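Local coordinates for N-acetyltransferase (Escherichia coli, PDB 6GTQ), which probably transfers an acetyl group from acetyl-CoA to an amino group of its substrate, as GNAT-family acetyltransferases do, at residues L99-R103 with S104-Q108. The protein carries 1 engineered substitution. Residues are numbered along the deposited sequence; the frame is centred on the assembly and turned at random.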
ATOM      1  N   LEU A  99      -1.507   1.399   6.233  1.00 53.44           N
ATOM      2  CA  LEU A  99      -1.035   2.689   5.747  1.00 53.99           C
ATOM      3  C   LEU A  99      -1.367   3.715   6.811  1.00 59.13           C
ATOM      4  O   LEU A  99      -2.528   3.843   7.211  1.00 61.45           O
ATOM      5  CB  LEU A  99      -1.664   3.052   4.375  1.00 53.98           C
ATOM      6  CG  LEU A  99      -1.236   4.388   3.728  1.00 59.16           C
ATOM      7  CD1 LEU A  99       0.159   4.315   3.136  1.00 57.56           C
ATOM      8  CD2 LEU A  99      -2.201   4.790   2.642  1.00 62.44           C
ATOM      9  N   ALA A 100      -0.340   4.402   7.314  1.00 54.65           N
ATOM     10  CA  ALA A 100      -0.507   5.440   8.335  1.00 55.19           C
ATOM     11  C   ALA A 100       0.445   6.587   8.076  1.00 56.90           C
ATOM     12  O   ALA A 100       1.612   6.352   7.775  1.00 54.06           O
ATOM     13  CB  ALA A 100      -0.272   4.862   9.723  1.00 56.23           C
ATOM     14  N   ILE A 101      -0.059   7.824   8.186  1.00 56.22           N
ATOM     15  CA  ILE A 101       0.707   9.068   8.021  1.00 57.21           C
ATOM     16  C   ILE A 101       0.533   9.892   9.288  1.00 65.86           C
ATOM     17  O   ILE A 101      -0.599  10.094   9.732  1.00 68.78           O
ATOM     18  CB  ILE A 101       0.278   9.870   6.740  1.00 60.42           C
ATOM     19  CG1 ILE A 101       0.490   9.054   5.421  1.00 57.85           C
ATOM     20  CG2 ILE A 101       0.942  11.252   6.661  1.00 61.87           C
ATOM     21  CD1 ILE A 101       1.962   8.744   4.969  1.00 55.70           C
ATOM     22  N   ASP A 102       1.647  10.382   9.859  1.00 62.72           N
ATOM     23  CA  ASP A 102       1.633  11.228  11.050  1.00 65.05           C
ATOM     24  C   ASP A 102       0.821  12.505  10.802  1.00 71.51           C
ATOM     25  O   ASP A 102       0.898  13.072   9.710  1.00 70.80           O
ATOM     26  CB  ASP A 102       3.066  11.574  11.480  1.00 66.92           C
ATOM     27  CG  ASP A 102       3.147  12.208  12.851  1.00 78.79           C
ATOM     28  OD1 ASP A 102       3.102  11.465  13.851  1.00 78.46           O
ATOM     29  OD2 ASP A 102       3.252  13.451  12.924  1.00 86.42           O
ATOM     30  N   ARG A 103       0.050  12.944  11.823  1.00 71.21           N
ATOM     31  CA  ARG A 103      -0.830  14.124  11.818  1.00 74.67           C
ATOM     32  C   ARG A 103      -0.145  15.402  11.333  1.00 79.43           C
ATOM     33  O   ARG A 103      -0.794  16.221  10.680  1.00 80.68           O
ATOM     34  CB  ARG A 103      -1.433  14.361  13.212  1.00 78.41           C
ATOM     35  CG  ARG A 103      -2.590  13.444  13.581  1.00 88.04           C
ATOM     36  CD  ARG A 103      -2.945  13.623  15.048  1.00103.40           C
ATOM     37  NE  ARG A 103      -4.116  12.833  15.433  1.00118.34           N
ATOM     38  CZ  ARG A 103      -5.341  13.326  15.583  1.00141.81           C
ATOM     39  NH1 ARG A 103      -6.345  12.530  15.928  1.00132.17           N
ATOM     40  NH2 ARG A 103      -5.572  14.620  15.402  1.00135.23           N
ATOM     41  N   SER A 104       1.164  15.561  11.645  1.00 75.00           N
ATOM     42  CA  SER A 104       1.984  16.705  11.245  1.00 76.56           C
ATOM     43  C   SER A 104       2.147  16.819   9.725  1.00 81.85           C
ATOM     44  O   SER A 104       2.319  17.927   9.214  1.00 84.76           O
ATOM     45  CB  SER A 104       3.350  16.655  11.921  1.00 77.73           C
ATOM     46  OG  SER A 104       4.139  15.572  11.461  1.00 79.21           O
ATOM     47  N   LEU A 105       2.082  15.687   9.006  1.00 76.32           N
ATOM     48  CA  LEU A 105       2.235  15.663   7.551  1.00 75.32           C
ATOM     49  C   LEU A 105       0.918  15.661   6.777  1.00 83.05           C
ATOM     50  O   LEU A 105       0.921  15.989   5.587  1.00 83.37           O
ATOM     51  CB  LEU A 105       3.120  14.487   7.110  1.00 70.94           C
ATOM     52  CG  LEU A 105       4.627  14.630   7.352  1.00 74.33           C
ATOM     53  CD1 LEU A 105       5.367  13.506   6.694  1.00 70.38           C
ATOM     54  CD2 LEU A 105       5.174  15.955   6.810  1.00 78.77           C
ATOM     55  N   GLN A 106      -0.200  15.311   7.448  1.00 81.69           N
ATOM     56  CA  GLN A 106      -1.539  15.213   6.854  1.00 82.38           C
ATOM     57  C   GLN A 106      -1.986  16.517   6.175  1.00 89.19           C
ATOM     58  O   GLN A 106      -1.882  17.594   6.765  1.00 91.32           O
ATOM     59  CB  GLN A 106      -2.571  14.698   7.875  1.00 84.25           C
ATOM     60  CG  GLN A 106      -2.380  13.208   8.210  1.00 86.64           C
ATOM     61  CD  GLN A 106      -3.277  12.661   9.305  1.00 99.43           C
ATOM     62  OE1 GLN A 106      -4.130  13.358   9.884  1.00 99.35           O
ATOM     63  NE2 GLN A 106      -3.097  11.378   9.612  1.00 76.92           N
ATOM     64  N   GLY A 107      -2.410  16.384   4.914  1.00 85.14           N
ATOM     65  CA  GLY A 107      -2.819  17.481   4.045  1.00 87.38           C
ATOM     66  C   GLY A 107      -1.833  17.765   2.921  1.00 89.57           C
ATOM     67  O   GLY A 107      -2.130  18.560   2.024  1.00 91.52           O
ATOM     68  N   GLN A 108      -0.654  17.109   2.951  1.00 82.47           N
ATOM     69  CA  GLN A 108       0.419  17.297   1.970  1.00 81.31           C
ATOM     70  C   GLN A 108       0.495  16.191   0.902  1.00 81.98           C
ATOM     71  O   GLN A 108       1.361  16.243   0.029  1.00 81.38           O
ATOM     72  CB  GLN A 108       1.772  17.481   2.678  1.00 82.37           C
ATOM     73  CG  GLN A 108       1.896  18.812   3.419  1.00 93.24           C
ATOM     74  CD  GLN A 108       2.742  18.722   4.665  1.00105.36           C
ATOM     75  OE1 GLN A 108       3.935  18.382   4.624  1.00 96.02           O
ATOM     76  NE2 GLN A 108       2.143  19.049   5.804  1.00 99.54           N
TER
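Gln106 folds back over the turn that leaves strand 90-101 and hydrogen-bonds to Ile101. The turn leads toward helix 110-129 of the GNAT fold. In this family the loop ahead of that helix typically binds the pyrophosphate of acetyl-CoA. The sequence from Gln106 onward fits the Q/R-x-x-G-x-G/A motif of that loop, so it probably binds acetyl-CoA too.

The Gln106 side chain can be followed outward. Gln106 CB lies 3.7 Å from Arg103 O. Gln106 CG stands 3.6 Å from Asp102 O, with Ile101 CG2 also close by. Beyond CG the chain is extended (chi2 175°), which carries the amide back to the end of the strand. Gln106 OE1 comes to 4.0 Å from Arg103 CG. Gln106 NE2 donates to Ile101 O at 2.8 Å. This bond is bent, and the donor is tilted from the carbonyl plane. NE2 also bonds to Cys25 O, so two carbonyls fix the rotation of the amide.

Asp102 organises the start of the turn. Its CG is anti to the backbone N (chi1 -168°), and OD2 is thereby brought to Ser104. The bond from Ser104 N to Asp102 OD2, 3.2 Å, closes an Asx turn; N approaches from above the carboxylate plane. OD1 accepts from Asp24 N, so both carboxylate oxygens are held. The main chain adds a tight turn, with Leu105 N bonded to Asp102 O at 3.0 Å. A type II turn follows from Leu105 to Gln108, with Gly107 at its third position.

On the apolar side, Ile101 CG2 touches Leu105 CB at 3.9 Å, the two side chains crossing at about a right angle. Leu114 packs on Ile101, and Trp110 on Leu105. Across the turn, Ser104 OG donates to Asp102 OD2 at 2.7 Å, on the anti side and 16° out of the carboxylate plane.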